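Long-range contact in arginase (Thermus thermophilus, PDB 2EF4), which probably hydrolyses L-arginine to L-ornithine and urea, using two manganese ions per subunit, in the step that yields urea in the urea cycle: residues 3-8 / 30-35. Numbering follows the deposited sequence.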
loop_
_atom_site.group_PDB
_atom_site.type_symbol
_atom_site.label_atom_id
_atom_site.label_comp_id
_atom_site.label_asym_id
_atom_site.label_seq_id
_atom_site.Cartn_x
_atom_site.Cartn_y
_atom_site.Cartn_z
ATOM N N VAL A 3 -3.832 -0.011 -38.537
ATOM C CA VAL A 3 -3.269 -0.792 -37.446
ATOM C C VAL A 3 -4.236 -1.910 -37.101
ATOM O O VAL A 3 -5.449 -1.720 -37.122
ATOM C CB VAL A 3 -3.045 0.088 -36.186
ATOM C CG1 VAL A 3 -2.628 -0.773 -35.003
ATOM C CG2 VAL A 3 -1.979 1.130 -36.471
ATOM N N ALA A 4 -3.693 -3.082 -36.800
ATOM C CA ALA A 4 -4.506 -4.224 -36.425
ATOM C C ALA A 4 -4.026 -4.668 -35.056
ATOM O O ALA A 4 -2.822 -4.736 -34.807
ATOM C CB ALA A 4 -4.347 -5.355 -37.434
ATOM N N VAL A 5 -4.964 -4.950 -34.161
ATOM C CA VAL A 5 -4.609 -5.397 -32.826
ATOM C C VAL A 5 -5.124 -6.812 -32.648
ATOM O O VAL A 5 -6.245 -7.122 -33.034
ATOM C CB VAL A 5 -5.236 -4.494 -31.744
ATOM C CG1 VAL A 5 -4.845 -4.982 -30.352
ATOM C CG2 VAL A 5 -4.787 -3.055 -31.946
ATOM N N VAL A 6 -4.283 -7.675 -32.086
ATOM C CA VAL A 6 -4.641 -9.062 -31.825
ATOM C C VAL A 6 -4.019 -9.447 -30.491
ATOM O O VAL A 6 -2.884 -9.066 -30.191
ATOM C CB VAL A 6 -4.130 -10.022 -32.936
ATOM C CG1 VAL A 6 -2.623 -9.883 -33.121
ATOM C CG2 VAL A 6 -4.479 -11.452 -32.574
ATOM N N GLY A 7 -4.770 -10.184 -29.680
ATOM C CA GLY A 7 -4.250 -10.583 -28.389
ATOM C C GLY A 7 -3.988 -12.067 -28.330
ATOM O O GLY A 7 -4.597 -12.843 -29.072
ATOM N N VAL A 8 -3.062 -12.455 -27.457
ATOM C CA VAL A 8 -2.705 -13.857 -27.259
ATOM C C VAL A 8 -2.697 -14.066 -25.748
ATOM O O VAL A 8 -1.657 -13.921 -25.098
ATOM C CB VAL A 8 -1.304 -14.171 -27.849
ATOM C CG1 VAL A 8 -1.049 -15.671 -27.850
ATOM C CG2 VAL A 8 -1.207 -13.624 -29.259
ATOM N N ARG A 30 -7.254 1.475 -22.880
ATOM C CA ARG A 30 -7.693 2.174 -24.085
ATOM C C ARG A 30 -6.689 2.309 -25.230
ATOM O O ARG A 30 -6.588 3.376 -25.845
ATOM C CB ARG A 30 -8.212 3.563 -23.703
ATOM C CG ARG A 30 -9.423 3.528 -22.783
ATOM C CD ARG A 30 -9.959 4.929 -22.509
ATOM N NE ARG A 30 -11.250 4.880 -21.827
ATOM C CZ ARG A 30 -11.984 5.946 -21.504
ATOM N NH1 ARG A 30 -11.559 7.172 -21.797
ATOM N NH2 ARG A 30 -13.153 5.780 -20.893
ATOM N N LEU A 31 -5.967 1.230 -25.529
ATOM C CA LEU A 31 -4.992 1.242 -26.613
ATOM C C LEU A 31 -5.647 1.620 -27.938
ATOM O O LEU A 31 -5.136 2.470 -28.663
ATOM C CB LEU A 31 -4.325 -0.130 -26.754
ATOM C CG LEU A 31 -3.455 -0.315 -28.005
ATOM C CD1 LEU A 31 -2.321 0.704 -28.009
ATOM C CD2 LEU A 31 -2.910 -1.734 -28.047
ATOM N N LEU A 32 -6.776 1.000 -28.254
ATOM C CA LEU A 32 -7.457 1.284 -29.510
ATOM C C LEU A 32 -7.956 2.709 -29.650
ATOM O O LEU A 32 -7.679 3.381 -30.646
ATOM C CB LEU A 32 -8.616 0.315 -29.722
ATOM C CG LEU A 32 -8.120 -1.041 -30.219
ATOM C CD1 LEU A 32 -7.818 -1.946 -29.031
ATOM C CD2 LEU A 32 -9.167 -1.660 -31.117
ATOM N N GLU A 33 -8.697 3.171 -28.656
ATOM C CA GLU A 33 -9.212 4.518 -28.703
ATOM C C GLU A 33 -8.096 5.527 -28.877
ATOM O O GLU A 33 -8.214 6.433 -29.685
ATOM C CB GLU A 33 -10.001 4.820 -27.432
ATOM C CG GLU A 33 -10.256 6.299 -27.193
ATOM C CD GLU A 33 -11.154 6.563 -25.988
ATOM O OE1 GLU A 33 -12.385 6.410 -26.136
ATOM O OE2 GLU A 33 -10.639 6.913 -24.895
ATOM N N GLN A 34 -7.005 5.363 -28.138
ATOM C CA GLN A 34 -5.888 6.298 -28.242
ATOM C C GLN A 34 -5.161 6.220 -29.579
ATOM O O GLN A 34 -4.568 7.205 -30.022
ATOM C CB GLN A 34 -4.907 6.085 -27.085
ATOM C CG GLN A 34 -5.516 6.398 -25.722
ATOM C CD GLN A 34 -4.507 6.354 -24.584
ATOM O OE1 GLN A 34 -3.642 7.225 -24.474
ATOM N NE2 GLN A 34 -4.609 5.333 -23.738
ATOM N N LEU A 35 -5.183 5.053 -30.213
ATOM C CA LEU A 35 -4.549 4.916 -31.516
ATOM C C LEU A 35 -5.405 5.687 -32.516
ATOM O O LEU A 35 -4.886 6.279 -33.460
ATOM C CB LEU A 35 -4.451 3.449 -31.936
ATOM C CG LEU A 35 -3.363 2.630 -31.246
ATOM C CD1 LEU A 35 -3.493 1.171 -31.634
ATOM C CD2 LEU A 35 -2.002 3.181 -31.627
#
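Val3 and Val5, on strand 3-8, face Leu31, Leu32 and Leu35 of helix 31-35, with the two segment axes approaching to 10.5 Å and running almost exactly antiparallel, at 174°. The CA atoms of Val5 and Leu32 lie 8.0 Å apart, too far for backbone bonding, and no hydrogen bond joins the segments: apolar side chains make the whole contact.

Val5 takes part through both its methyl groups. CG1, anti to the backbone N (chi1 -180°), reaches CD2 of Leu31 at 4.4 Å, whereas CG2 lies 4.3 Å from CG of Leu32 and also meets CD1 of Leu35. Leu31, with Leu32 and Leu35 one and four residues further along the helix, thus converges with them on one valine. Leu32 differs from Leu31 and Leu35: its CB does not head for the strand, but the outer part of the side chain bends closer to it.

The opposed directions follow from the topology of the Rossmann-like, three-layer alpha/beta fold of the arginase family. Strand 2-8 leads through helix 22-28 into helix 31-38, which returns along one face of the parallel sheet before strand 41-47 pairs beside the first strand. Backbone bonds from Val3 and Val5 to Glu43 record that pairing, and Leu32 and Leu35 both rest on Val42 of the same neighbouring strand. On the other flank, Leu31 and Val5 share Leu92 of strand 87-93. Val278 and Leu282 of helix 272-284 pack against Leu31 and Leu35 respectively.

Nearer the beginning of the strand, Val3 CG1 approaches Leu35 CD1 at 4.0 Å, the shortest distance between the segments. These two side chains cross at about a right angle, meeting through single methyl groups.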